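Local coordinates for protein gamma-glutamyl-gamma-aminobutyraldehyde dehydrogenase (Burkholderia cenocepacia, PDB 4LIH) that probably oxidises aldehydes such as gamma-glutamyl-gamma-aminobutyraldehyde to carboxylic acids, with NAD(P)+ as the electron acceptor, at residues A[95-100]-A[216-221]; A[81-86]-A[222-227]; A[136-141]-A[468-473]. All coordinates share one frame; numbering follows the deposited sequence.

Contact 1. Residues A[95-100]-A[216-221]; sequences LLRWAA and FEAGIP
Ala218 presses its methyl group against the backbone of Trp98: CB of Ala218 lies 3.6 Å from CA of Trp98. The Trp98 side chain begins beside the same methyl, its CB being 3.8 Å from Ala218 CB. Arg97 touches the same methyl through its aliphatic part, CG lying 3.9 Å from Ala218 CB. Arg97 CG is anti to the backbone N (chi1 177°) and the chain then bends at chi2, which lays CG against the Ala218 methyl and leads the guanidinium group away from it. NH1 of Arg97 makes a salt bridge with Glu104 of its own helix. The carboxylate of Glu217 is also near, Arg97 NH2 standing 5.1 Å from Glu217 OE2, a separation that would allow a weak electrostatic attraction but is too long for a bond. In the aldehyde dehydrogenase fold seen here, this is where helix 88-104 meets the C-terminal end of helix 206-218, the helix leading into strand 225-227 of the mixed sheet. Gly219 ends that helix in a Schellman motif, with positive phi (111°), and its N bonds to Phe216 O at 3.1 Å. The chain thereby turns and brings Ile220 back toward helix 88-104. CD1 of Ile220 meets CD2 of Leu95 at 3.9 Å, two branched side chains crossing obliquely at their methyl ends. The Trp98 indole is fixed at its NE1, which hydrogen-bonds to Val211 O in helix 206-218, and its ring stacks with Phe186. This anchors the tryptophan to the same helix whose last turn it touches through CB. Leu101, a turn further along helix 88-104, also packs on Ala218.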
ATOM      1  N   LEU A  95      17.314   2.011 -18.432  1.00 10.36           N
ATOM      2  CA  LEU A  95      18.048   1.634 -17.241  1.00 10.25           C
ATOM      3  C   LEU A  95      18.439   0.146 -17.246  1.00 10.23           C
ATOM      4  O   LEU A  95      19.553  -0.194 -16.887  1.00  9.81           O
ATOM      5  CB  LEU A  95      17.286   2.023 -15.964  1.00 10.22           C
ATOM      6  CG  LEU A  95      17.075   3.522 -15.786  1.00 10.32           C
ATOM      7  CD1 LEU A  95      16.023   3.744 -14.696  1.00 10.48           C
ATOM      8  CD2 LEU A  95      18.390   4.228 -15.450  1.00 10.35           C
ATOM      9  N   LEU A  96      17.541  -0.734 -17.670  1.00 10.45           N
ATOM     10  CA  LEU A  96      17.914  -2.129 -17.884  1.00 10.81           C
ATOM     11  C   LEU A  96      19.106  -2.294 -18.847  1.00 11.44           C
ATOM     12  O   LEU A  96      20.019  -3.108 -18.585  1.00 11.65           O
ATOM     13  CB  LEU A  96      16.698  -2.980 -18.345  1.00 10.88           C
ATOM     14  CG  LEU A  96      15.608  -3.193 -17.290  1.00 10.72           C
ATOM     15  CD1 LEU A  96      14.492  -4.135 -17.824  1.00 10.71           C
ATOM     16  CD2 LEU A  96      16.239  -3.777 -16.096  1.00 10.63           C
ATOM     17  N   ARG A  97      19.118  -1.549 -19.954  1.00 12.10           N
ATOM     18  CA  ARG A  97      20.224  -1.652 -20.876  1.00 12.95           C
ATOM     19  C   ARG A  97      21.553  -1.205 -20.238  1.00 12.23           C
ATOM     20  O   ARG A  97      22.596  -1.752 -20.513  1.00 12.04           O
ATOM     21  CB  ARG A  97      19.943  -0.843 -22.143  1.00 14.43           C
ATOM     22  CG  ARG A  97      21.074  -0.820 -23.147  1.00 16.45           C
ATOM     23  CD  ARG A  97      21.338  -2.207 -23.673  1.00 18.27           C
ATOM     24  NE  ARG A  97      22.470  -2.264 -24.594  1.00 20.69           N
ATOM     25  CZ  ARG A  97      23.287  -3.299 -24.712  1.00 21.55           C
ATOM     26  NH1 ARG A  97      23.133  -4.365 -23.956  1.00 22.78           N
ATOM     27  NH2 ARG A  97      24.297  -3.242 -25.567  1.00 23.70           N
ATOM     28  N   TRP A  98      21.502  -0.203 -19.374  1.00 11.45           N
ATOM     29  CA  TRP A  98      22.717   0.311 -18.736  1.00 11.15           C
ATOM     30  C   TRP A  98      23.284  -0.732 -17.786  1.00 11.05           C
ATOM     31  O   TRP A  98      24.482  -1.047 -17.820  1.00 11.08           O
ATOM     32  CB  TRP A  98      22.380   1.602 -18.003  1.00 10.92           C
ATOM     33  CG  TRP A  98      23.495   2.304 -17.338  1.00 10.85           C
ATOM     34  CD1 TRP A  98      24.816   2.274 -17.651  1.00 10.95           C
ATOM     35  CD2 TRP A  98      23.345   3.246 -16.287  1.00 10.78           C
ATOM     36  NE1 TRP A  98      25.509   3.150 -16.837  1.00 10.98           N
ATOM     37  CE2 TRP A  98      24.623   3.717 -15.955  1.00 10.79           C
ATOM     38  CE3 TRP A  98      22.244   3.693 -15.554  1.00 10.77           C
ATOM     39  CZ2 TRP A  98      24.830   4.670 -14.969  1.00 10.71           C
ATOM     40  CZ3 TRP A  98      22.462   4.620 -14.550  1.00 10.59           C
ATOM     41  CH2 TRP A  98      23.737   5.109 -14.288  1.00 10.57           C
ATOM     42  N   ALA A  99      22.398  -1.325 -16.997  1.00 10.80           N
ATOM     43  CA  ALA A  99      22.768  -2.388 -16.110  1.00 10.72           C
ATOM     44  C   ALA A  99      23.327  -3.590 -16.854  1.00 10.84           C
ATOM     45  O   ALA A  99      24.341  -4.153 -16.422  1.00 10.98           O
ATOM     46  CB  ALA A  99      21.572  -2.826 -15.286  1.00 10.66           C
ATOM     47  N   ALA A 100      22.674  -3.982 -17.934  1.00 10.83           N
ATOM     48  CA  ALA A 100      23.218  -5.044 -18.828  1.00 11.13           C
ATOM     49  C   ALA A 100      24.645  -4.718 -19.279  1.00 11.41           C
ATOM     50  O   ALA A 100      25.523  -5.592 -19.296  1.00 11.42           O
ATOM     51  CB  ALA A 100      22.325  -5.254 -20.031  1.00 11.25           C
ATOM     52  N   PHE A 216      25.526   6.860 -21.197  1.00 13.60           N
ATOM     53  CA  PHE A 216      25.275   7.504 -22.473  1.00 14.82           C
ATOM     54  C   PHE A 216      25.156   6.467 -23.605  1.00 14.88           C
ATOM     55  O   PHE A 216      24.279   6.581 -24.451  1.00 14.85           O
ATOM     56  CB  PHE A 216      26.374   8.540 -22.791  1.00 15.34           C
ATOM     57  CG  PHE A 216      26.089   9.363 -24.030  1.00 16.10           C
ATOM     58  CD1 PHE A 216      25.081  10.328 -24.027  1.00 16.82           C
ATOM     59  CD2 PHE A 216      26.802   9.166 -25.198  1.00 16.83           C
ATOM     60  CE1 PHE A 216      24.803  11.100 -25.157  1.00 16.70           C
ATOM     61  CE2 PHE A 216      26.497   9.913 -26.355  1.00 17.14           C
ATOM     62  CZ  PHE A 216      25.497  10.875 -26.320  1.00 17.27           C
ATOM     63  N   GLU A 217      26.011   5.453 -23.592  1.00 15.33           N
ATOM     64  CA  GLU A 217      25.930   4.356 -24.560  1.00 15.99           C
ATOM     65  C   GLU A 217      24.550   3.650 -24.520  1.00 15.64           C
ATOM     66  O   GLU A 217      24.026   3.215 -25.539  1.00 15.20           O
ATOM     67  CB  GLU A 217      27.035   3.336 -24.262  1.00 16.60           C
ATOM     68  CG  GLU A 217      27.177   2.268 -25.325  1.00 17.83           C
ATOM     69  CD  GLU A 217      28.246   1.246 -24.992  1.00 18.10           C
ATOM     70  OE1 GLU A 217      29.196   1.599 -24.303  1.00 18.29           O
ATOM     71  OE2 GLU A 217      28.174   0.108 -25.499  1.00 19.58           O
ATOM     72  N   ALA A 218      23.975   3.548 -23.328  1.00 14.83           N
ATOM     73  CA  ALA A 218      22.697   2.855 -23.142  1.00 14.39           C
ATOM     74  C   ALA A 218      21.491   3.686 -23.530  1.00 14.16           C
ATOM     75  O   ALA A 218      20.372   3.144 -23.580  1.00 14.22           O
ATOM     76  CB  ALA A 218      22.557   2.429 -21.686  1.00 14.58           C
ATOM     77  N   GLY A 219      21.686   5.004 -23.705  1.00 13.85           N
ATOM     78  CA  GLY A 219      20.591   5.907 -24.032  1.00 13.46           C
ATOM     79  C   GLY A 219      20.166   6.908 -22.959  1.00 13.14           C
ATOM     80  O   GLY A 219      19.149   7.567 -23.094  1.00 13.00           O
ATOM     81  N   ILE A 220      20.942   7.068 -21.904  1.00 12.76           N
ATOM     82  CA  ILE A 220      20.603   8.105 -20.917  1.00 12.66           C
ATOM     83  C   ILE A 220      20.962   9.432 -21.575  1.00 12.79           C
ATOM     84  O   ILE A 220      22.119   9.623 -21.990  1.00 13.21           O
ATOM     85  CB  ILE A 220      21.353   7.900 -19.589  1.00 12.52           C
ATOM     86  CG1 ILE A 220      20.982   6.560 -18.953  1.00 12.50           C
ATOM     87  CG2 ILE A 220      21.078   9.066 -18.641  1.00 12.36           C
ATOM     88  CD1 ILE A 220      19.669   6.629 -18.202  1.00 12.64           C
ATOM     89  N   PRO A 221      19.982  10.342 -21.710  1.00 12.74           N
ATOM     90  CA  PRO A 221      20.285  11.537 -22.531  1.00 12.98           C
ATOM     91  C   PRO A 221      21.402  12.439 -21.966  1.00 12.82           C
ATOM     92  O   PRO A 221      21.711  12.414 -20.750  1.00 12.72           O
ATOM     93  CB  PRO A 221      18.935  12.268 -22.609  1.00 13.03           C
ATOM     94  CG  PRO A 221      17.905  11.242 -22.297  1.00 12.98           C
ATOM     95  CD  PRO A 221      18.543  10.247 -21.356  1.00 12.91           C
TER

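Contact 2. Residues A[81-86]-A[222-227]; sequences GVWAGL and AGVFNV
The loop joining helices 64-80 and 88-104 packs here against the lead-in to strand 225-227, which runs parallel to strand 195-199 in the mixed sheet, probably that of the Rossmann-like NAD(P)-binding domain of aldehyde dehydrogenases, and Trp83 and Val224 make the main contact. CG1 of Val224 sits over one face of the indole, 3.7 Å from the centroid of the five-membered ring and 20° off its normal, a CH-pi contact. The methyl is offset toward the rim, nearest to Trp83 CD1 at 3.5 Å. The other branch, Val224 CG2, reaches the root of the same side chain, 3.7 Å from Trp83 CB. It also meets CG2 of Val82 at 3.9 Å, where the two valines slide past each other in opposite directions. With Val224 CG1 anti to the backbone N (chi1 168°), the two methyls are divided between the ring face and the aliphatic side of the loop. The loop itself leaves helix 64-80 through a Schellman motif at Gly81 and then folds into a type I beta turn from Trp83 to Leu86, closed by the bond from Leu86 N to Trp83 O. Trp83 NE1 hydrogen-bonds to Leu190 O, which helps to fix the rotation of the indole. Within 222-227, Asn226 ND2 donates to Gly223 O at 2.9 Å, approaching from above the carbonyl plane, and bonds to Val196 O as well. Asn226 OD1 accepts from Asp33 N, while Ala77 of helix 64-80 packs on Val224.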
ATOM      1  N   GLY A  81      12.550  17.736 -20.268  1.00 15.38           N
ATOM      2  CA  GLY A  81      11.791  16.490 -20.207  1.00 15.26           C
ATOM      3  C   GLY A  81      12.314  15.363 -21.077  1.00 14.85           C
ATOM      4  O   GLY A  81      11.586  14.424 -21.363  1.00 13.95           O
ATOM      5  N   VAL A  82      13.600  15.426 -21.453  1.00 15.02           N
ATOM      6  CA  VAL A  82      14.206  14.396 -22.311  1.00 14.98           C
ATOM      7  C   VAL A  82      14.203  13.022 -21.629  1.00 14.80           C
ATOM      8  O   VAL A  82      14.246  11.977 -22.281  1.00 15.37           O
ATOM      9  CB  VAL A  82      15.635  14.782 -22.770  1.00 15.38           C
ATOM     10  CG1 VAL A  82      15.608  16.171 -23.383  1.00 16.19           C
ATOM     11  CG2 VAL A  82      16.654  14.755 -21.641  1.00 15.06           C
ATOM     12  N   TRP A  83      14.150  13.028 -20.295  1.00 14.24           N
ATOM     13  CA  TRP A  83      14.181  11.807 -19.496  1.00 13.64           C
ATOM     14  C   TRP A  83      12.947  11.690 -18.569  1.00 13.20           C
ATOM     15  O   TRP A  83      12.266  10.664 -18.567  1.00 13.18           O
ATOM     16  CB  TRP A  83      15.488  11.821 -18.708  1.00 13.17           C
ATOM     17  CG  TRP A  83      15.701  10.680 -17.816  1.00 13.04           C
ATOM     18  CD1 TRP A  83      15.779  10.699 -16.452  1.00 12.72           C
ATOM     19  CD2 TRP A  83      15.915   9.335 -18.213  1.00 12.77           C
ATOM     20  NE1 TRP A  83      16.026   9.428 -15.982  1.00 12.76           N
ATOM     21  CE2 TRP A  83      16.120   8.582 -17.055  1.00 12.47           C
ATOM     22  CE3 TRP A  83      15.963   8.697 -19.448  1.00 12.72           C
ATOM     23  CZ2 TRP A  83      16.344   7.210 -17.086  1.00 12.62           C
ATOM     24  CZ3 TRP A  83      16.183   7.325 -19.475  1.00 12.65           C
ATOM     25  CH2 TRP A  83      16.366   6.601 -18.297  1.00 12.82           C
ATOM     26  N   ALA A  84      12.621  12.751 -17.832  1.00 13.17           N
ATOM     27  CA  ALA A  84      11.400  12.779 -17.022  1.00 12.83           C
ATOM     28  C   ALA A  84      10.130  12.579 -17.832  1.00 12.95           C
ATOM     29  O   ALA A  84       9.174  12.056 -17.309  1.00 13.43           O
ATOM     30  CB  ALA A  84      11.272  14.096 -16.312  1.00 12.99           C
ATOM     31  N   GLY A  85      10.138  13.030 -19.081  1.00 13.39           N
ATOM     32  CA  GLY A  85       8.980  12.974 -19.978  1.00 13.24           C
ATOM     33  C   GLY A  85       8.813  11.650 -20.704  1.00 13.15           C
ATOM     34  O   GLY A  85       7.829  11.448 -21.432  1.00 13.08           O
ATOM     35  N   LEU A  86       9.755  10.722 -20.513  1.00 12.66           N
ATOM     36  CA  LEU A  86       9.604   9.412 -21.061  1.00 12.56           C
ATOM     37  C   LEU A  86       8.583   8.629 -20.233  1.00 12.30           C
ATOM     38  O   LEU A  86       8.494   8.775 -19.006  1.00 12.09           O
ATOM     39  CB  LEU A  86      10.926   8.656 -21.093  1.00 12.73           C
ATOM     40  CG  LEU A  86      12.027   9.219 -22.000  1.00 12.96           C
ATOM     41  CD1 LEU A  86      13.283   8.422 -21.727  1.00 13.07           C
ATOM     42  CD2 LEU A  86      11.643   9.182 -23.486  1.00 13.29           C
ATOM     43  N   ALA A 222      22.002  13.218 -22.854  1.00 12.74           N
ATOM     44  CA  ALA A 222      23.034  14.163 -22.474  1.00 12.54           C
ATOM     45  C   ALA A 222      22.516  15.025 -21.339  1.00 12.09           C
ATOM     46  O   ALA A 222      21.381  15.564 -21.382  1.00 12.12           O
ATOM     47  CB  ALA A 222      23.419  15.042 -23.638  1.00 12.65           C
ATOM     48  N   GLY A 223      23.333  15.123 -20.306  1.00 11.74           N
ATOM     49  CA  GLY A 223      23.012  15.959 -19.174  1.00 11.48           C
ATOM     50  C   GLY A 223      22.246  15.308 -18.038  1.00 11.31           C
ATOM     51  O   GLY A 223      22.186  15.866 -16.945  1.00 11.46           O
ATOM     52  N   VAL A 224      21.680  14.133 -18.277  1.00 11.11           N
ATOM     53  CA  VAL A 224      20.842  13.450 -17.278  1.00 10.77           C
ATOM     54  C   VAL A 224      21.691  12.717 -16.220  1.00 10.50           C
ATOM     55  O   VAL A 224      21.270  12.586 -15.029  1.00 10.08           O
ATOM     56  CB  VAL A 224      19.844  12.542 -18.000  1.00 10.94           C
ATOM     57  CG1 VAL A 224      19.159  11.596 -17.000  1.00 10.82           C
ATOM     58  CG2 VAL A 224      18.828  13.387 -18.772  1.00 11.09           C
ATOM     59  N   PHE A 225      22.897  12.293 -16.648  1.00 10.24           N
ATOM     60  CA  PHE A 225      23.864  11.666 -15.755  1.00 10.06           C
ATOM     61  C   PHE A 225      25.267  12.197 -16.061  1.00 10.07           C
ATOM     62  O   PHE A 225      25.782  11.977 -17.142  1.00 10.43           O
ATOM     63  CB  PHE A 225      23.794  10.134 -15.784  1.00  9.95           C
ATOM     64  CG  PHE A 225      24.670   9.458 -14.730  1.00  9.82           C
ATOM     65  CD1 PHE A 225      24.496   9.682 -13.364  1.00  9.69           C
ATOM     66  CD2 PHE A 225      25.690   8.613 -15.127  1.00  9.81           C
ATOM     67  CE1 PHE A 225      25.318   9.039 -12.438  1.00  9.61           C
ATOM     68  CE2 PHE A 225      26.527   8.014 -14.230  1.00  9.69           C
ATOM     69  CZ  PHE A 225      26.339   8.216 -12.864  1.00  9.56           C
ATOM     70  N   ASN A 226      25.792  12.988 -15.127  1.00  9.92           N
ATOM     71  CA  ASN A 226      27.101  13.649 -15.216  1.00  9.85           C
ATOM     72  C   ASN A 226      27.960  13.225 -14.024  1.00  9.82           C
ATOM     73  O   ASN A 226      27.452  13.063 -12.901  1.00  9.41           O
ATOM     74  CB  ASN A 226      26.941  15.155 -15.125  1.00  9.93           C
ATOM     75  CG  ASN A 226      25.827  15.689 -15.999  1.00 10.01           C
ATOM     76  OD1 ASN A 226      26.008  15.905 -17.198  1.00 10.16           O
ATOM     77  ND2 ASN A 226      24.633  15.822 -15.416  1.00 10.00           N
ATOM     78  N   VAL A 227      29.270  13.083 -14.261  1.00  9.89           N
ATOM     79  CA  VAL A 227      30.226  12.718 -13.221  1.00  9.91           C
ATOM     80  C   VAL A 227      31.334  13.788 -13.211  1.00 10.15           C
ATOM     81  O   VAL A 227      31.928  14.118 -14.276  1.00 10.69           O
ATOM     82  CB  VAL A 227      30.794  11.282 -13.435  1.00  9.80           C
ATOM     83  CG1 VAL A 227      31.943  10.971 -12.471  1.00  9.68           C
ATOM     84  CG2 VAL A 227      29.674  10.238 -13.294  1.00  9.68           C
TER

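Contact 3. Residues A[136-141]-A[468-473]; sequences VEWFAE and DMNFPF
Met469 can be followed from CB outward across two aromatic rings of helix 121-142, its backbone held in a type I beta turn, Asp468 to Phe471, of the loop before strand 494-502; loop and helix meet at a subunit interface of the tetrameric aldehyde dehydrogenase assembly. CB lies over one face of Trp138, 3.5 Å from the centroid of the five-membered ring and only 9° off its normal, a CH-pi contact. CG moves on to the CD2-CE3 bond of the Trp138 six-membered ring, each of the two atoms 3.4 Å from Met469 CG. The bend at chi2 (48°) brings SD to 3.8 Å from Phe139 CE2, and a second bend at chi3 turns the terminal CE. The sulfur makes oblique Met-aromatic contacts with both rings, its distance to the Phe139 centroid being 5.0 Å. The rings also support each other: CE3 of Trp138 lies over the centre of the Phe139 face. Met469 N is bonded to Tyr134 OH, tying the turn to the same helix. Asn470 comes to the indole at its edge, its amide plane 89° from the ring plane. Both Trp138 NE1 and Asn470 ND2 hydrogen-bond to Asp144 O of the second subunit, whose Lys145 adds a cation-pi contact with the indole. Asp468 braces the turn as an Asx turn, its OD1 accepting from Asn470 N through the anti lone pair. Through its syn lone pair, the same OD1 takes a second bond from Asn470 ND2 at 2.9 Å, which holds the amide with its OD1 3.5 Å from Trp138 CZ2.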
ATOM      1  N   VAL A 136      20.321  -0.764 -10.026  1.00  7.77           N
ATOM      2  CA  VAL A 136      19.759  -0.097 -11.176  1.00  7.86           C
ATOM      3  C   VAL A 136      18.562  -0.907 -11.747  1.00  7.86           C
ATOM      4  O   VAL A 136      17.505  -0.354 -12.059  1.00  7.84           O
ATOM      5  CB  VAL A 136      20.826   0.129 -12.237  1.00  7.98           C
ATOM      6  CG1 VAL A 136      20.182   0.633 -13.531  1.00  8.12           C
ATOM      7  CG2 VAL A 136      21.855   1.129 -11.708  1.00  7.95           C
ATOM      8  N   GLU A 137      18.732  -2.206 -11.894  1.00  7.97           N
ATOM      9  CA  GLU A 137      17.680  -3.040 -12.432  1.00  8.13           C
ATOM     10  C   GLU A 137      16.409  -3.034 -11.608  1.00  8.04           C
ATOM     11  O   GLU A 137      15.273  -3.047 -12.155  1.00  8.05           O
ATOM     12  CB  GLU A 137      18.164  -4.504 -12.575  1.00  8.37           C
ATOM     13  CG  GLU A 137      19.236  -4.729 -13.649  1.00  8.64           C
ATOM     14  CD  GLU A 137      20.095  -5.971 -13.438  1.00  8.88           C
ATOM     15  OE1 GLU A 137      20.065  -6.668 -12.401  1.00  9.04           O
ATOM     16  OE2 GLU A 137      20.871  -6.256 -14.340  1.00  9.21           O
ATOM     17  N   TRP A 138      16.579  -3.067 -10.286  1.00  7.95           N
ATOM     18  CA  TRP A 138      15.428  -3.182  -9.367  1.00  7.91           C
ATOM     19  C   TRP A 138      14.631  -1.884  -9.420  1.00  7.84           C
ATOM     20  O   TRP A 138      13.419  -1.894  -9.577  1.00  7.80           O
ATOM     21  CB  TRP A 138      15.926  -3.469  -7.961  1.00  7.92           C
ATOM     22  CG  TRP A 138      14.908  -3.930  -6.970  1.00  7.92           C
ATOM     23  CD1 TRP A 138      14.583  -5.218  -6.672  1.00  8.01           C
ATOM     24  CD2 TRP A 138      14.117  -3.111  -6.119  1.00  7.92           C
ATOM     25  NE1 TRP A 138      13.598  -5.260  -5.699  1.00  8.02           N
ATOM     26  CE2 TRP A 138      13.321  -3.981  -5.310  1.00  7.95           C
ATOM     27  CE3 TRP A 138      13.973  -1.734  -5.974  1.00  7.87           C
ATOM     28  CZ2 TRP A 138      12.389  -3.507  -4.374  1.00  7.85           C
ATOM     29  CZ3 TRP A 138      13.066  -1.251  -4.993  1.00  7.80           C
ATOM     30  CH2 TRP A 138      12.288  -2.166  -4.210  1.00  7.81           C
ATOM     31  N   PHE A 139      15.314  -0.743  -9.387  1.00  7.78           N
ATOM     32  CA  PHE A 139      14.550   0.499  -9.474  1.00  7.78           C
ATOM     33  C   PHE A 139      13.906   0.676 -10.853  1.00  7.90           C
ATOM     34  O   PHE A 139      12.802   1.191 -10.944  1.00  7.89           O
ATOM     35  CB  PHE A 139      15.351   1.718  -9.007  1.00  7.72           C
ATOM     36  CG  PHE A 139      15.493   1.780  -7.496  1.00  7.64           C
ATOM     37  CD1 PHE A 139      14.392   2.151  -6.690  1.00  7.63           C
ATOM     38  CD2 PHE A 139      16.653   1.328  -6.884  1.00  7.59           C
ATOM     39  CE1 PHE A 139      14.501   2.201  -5.291  1.00  7.51           C
ATOM     40  CE2 PHE A 139      16.750   1.346  -5.505  1.00  7.58           C
ATOM     41  CZ  PHE A 139      15.691   1.776  -4.720  1.00  7.53           C
ATOM     42  N   ALA A 140      14.579   0.192 -11.903  1.00  8.10           N
ATOM     43  CA  ALA A 140      14.036   0.211 -13.242  1.00  8.31           C
ATOM     44  C   ALA A 140      12.762  -0.605 -13.254  1.00  8.43           C
ATOM     45  O   ALA A 140      11.710  -0.175 -13.765  1.00  8.59           O
ATOM     46  CB  ALA A 140      15.026  -0.388 -14.231  1.00  8.40           C
ATOM     47  N   GLU A 141      12.849  -1.793 -12.677  1.00  8.45           N
ATOM     48  CA  GLU A 141      11.714  -2.728 -12.680  1.00  8.60           C
ATOM     49  C   GLU A 141      10.571  -2.244 -11.778  1.00  8.63           C
ATOM     50  O   GLU A 141       9.453  -2.693 -11.909  1.00  8.72           O
ATOM     51  CB  GLU A 141      12.184  -4.094 -12.184  1.00  8.62           C
ATOM     52  CG  GLU A 141      13.018  -4.889 -13.170  1.00  8.75           C
ATOM     53  CD  GLU A 141      13.580  -6.180 -12.564  1.00  8.83           C
ATOM     54  OE1 GLU A 141      13.571  -6.329 -11.336  1.00  8.80           O
ATOM     55  OE2 GLU A 141      14.010  -7.087 -13.304  1.00  9.00           O
ATOM     56  N   ASP A 468      19.573  -7.447  -0.322  1.00  9.69           N
ATOM     57  CA  ASP A 468      18.274  -7.342  -0.911  1.00  9.43           C
ATOM     58  C   ASP A 468      17.833  -5.880  -0.960  1.00  9.02           C
ATOM     59  O   ASP A 468      17.934  -5.132   0.028  1.00  8.73           O
ATOM     60  CB  ASP A 468      17.289  -8.197  -0.131  1.00  9.57           C
ATOM     61  CG  ASP A 468      16.063  -8.537  -0.929  1.00  9.75           C
ATOM     62  OD1 ASP A 468      15.200  -7.665  -1.143  1.00  9.61           O
ATOM     63  OD2 ASP A 468      15.981  -9.684  -1.368  1.00 10.01           O
ATOM     64  N   MET A 469      17.348  -5.477  -2.122  1.00  8.71           N
ATOM     65  CA  MET A 469      16.866  -4.112  -2.348  1.00  8.58           C
ATOM     66  C   MET A 469      15.565  -3.807  -1.643  1.00  8.34           C
ATOM     67  O   MET A 469      15.164  -2.633  -1.554  1.00  8.30           O
ATOM     68  CB  MET A 469      16.753  -3.905  -3.922  1.00  8.78           C
ATOM     69  CG  MET A 469      16.970  -2.489  -4.463  1.00  8.97           C
ATOM     70  SD  MET A 469      18.434  -1.658  -3.817  1.00  9.19           S
ATOM     71  CE  MET A 469      19.733  -2.817  -3.964  1.00  9.17           C
ATOM     72  N   ASN A 470      14.863  -4.800  -1.118  1.00  8.18           N
ATOM     73  CA  ASN A 470      13.632  -4.513  -0.346  1.00  8.06           C
ATOM     74  C   ASN A 470      13.814  -3.892   1.047  1.00  8.05           C
ATOM     75  O   ASN A 470      12.830  -3.457   1.689  1.00  8.22           O
ATOM     76  CB  ASN A 470      12.768  -5.761  -0.240  1.00  8.10           C
ATOM     77  CG  ASN A 470      12.056  -6.082  -1.552  1.00  8.05           C
ATOM     78  OD1 ASN A 470      10.990  -5.540  -1.832  1.00  8.09           O
ATOM     79  ND2 ASN A 470      12.575  -7.048  -2.275  1.00  8.08           N
ATOM     80  N   PHE A 471      15.052  -3.832   1.543  1.00  7.91           N
ATOM     81  CA  PHE A 471      15.236  -3.419   2.935  1.00  7.79           C
ATOM     82  C   PHE A 471      15.821  -2.012   2.985  1.00  7.68           C
ATOM     83  O   PHE A 471      17.009  -1.869   2.753  1.00  7.48           O
ATOM     84  CB  PHE A 471      16.182  -4.418   3.629  1.00  7.82           C
ATOM     85  CG  PHE A 471      15.627  -5.804   3.766  1.00  7.90           C
ATOM     86  CD1 PHE A 471      14.453  -6.030   4.437  1.00  7.89           C
ATOM     87  CD2 PHE A 471      16.290  -6.890   3.172  1.00  8.00           C
ATOM     88  CE1 PHE A 471      13.960  -7.316   4.573  1.00  8.06           C
ATOM     89  CE2 PHE A 471      15.809  -8.167   3.316  1.00  8.14           C
ATOM     90  CZ  PHE A 471      14.651  -8.395   4.036  1.00  8.13           C
ATOM     91  N   PRO A 472      14.994  -0.977   3.319  1.00  7.70           N
ATOM     92  CA  PRO A 472      15.596   0.361   3.479  1.00  7.72           C
ATOM     93  C   PRO A 472      16.722   0.319   4.500  1.00  8.02           C
ATOM     94  O   PRO A 472      16.662  -0.490   5.401  1.00  7.81           O
ATOM     95  CB  PRO A 472      14.432   1.203   4.008  1.00  7.66           C
ATOM     96  CG  PRO A 472      13.466   0.225   4.635  1.00  7.64           C
ATOM     97  CD  PRO A 472      13.598  -1.023   3.845  1.00  7.65           C
ATOM     98  N   PHE A 473      17.711   1.186   4.313  1.00  8.36           N
ATOM     99  CA  PHE A 473      19.012   1.135   4.934  1.00  8.99           C
ATOM    100  C   PHE A 473      19.415   2.576   5.269  1.00  8.89           C
ATOM    101  O   PHE A 473      19.402   3.443   4.411  1.00  9.03           O
ATOM    102  CB  PHE A 473      19.989   0.498   3.932  1.00  9.64           C
ATOM    103  CG  PHE A 473      21.401   0.509   4.367  1.00 10.21           C
ATOM    104  CD1 PHE A 473      22.115   1.687   4.400  1.00 10.62           C
ATOM    105  CD2 PHE A 473      21.979  -0.646   4.824  1.00 11.12           C
ATOM    106  CE1 PHE A 473      23.420   1.705   4.839  1.00 11.11           C
ATOM    107  CE2 PHE A 473      23.305  -0.643   5.274  1.00 11.53           C
ATOM    108  CZ  PHE A 473      24.019   0.530   5.267  1.00 11.40           C
TER

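In the fold
Contacts 1 and 2 are neighbours, their centres 11 Å apart, and share a packed seam: Ile220 CD1 meets Trp83 CH2 at 3.3 Å, and Pro221 packs on both Val82 and Trp83. Helix 206-218 and strand 225-227 follow each other in the chain, so the two contacts involve consecutive elements. Contact 3 is joined to contact 1 through helices 88-104 and 121-142, where Leu95 CB lies 3.7 Å from Ala140 CB; their centres are about 17 Å apart. Contacts 2 and 3 do not touch, their nearest atoms being about 8 Å apart. Contact 3 approaches the active site, with the Phe139 side chain about 11 Å from that of Glu274, the predicted active-site residue.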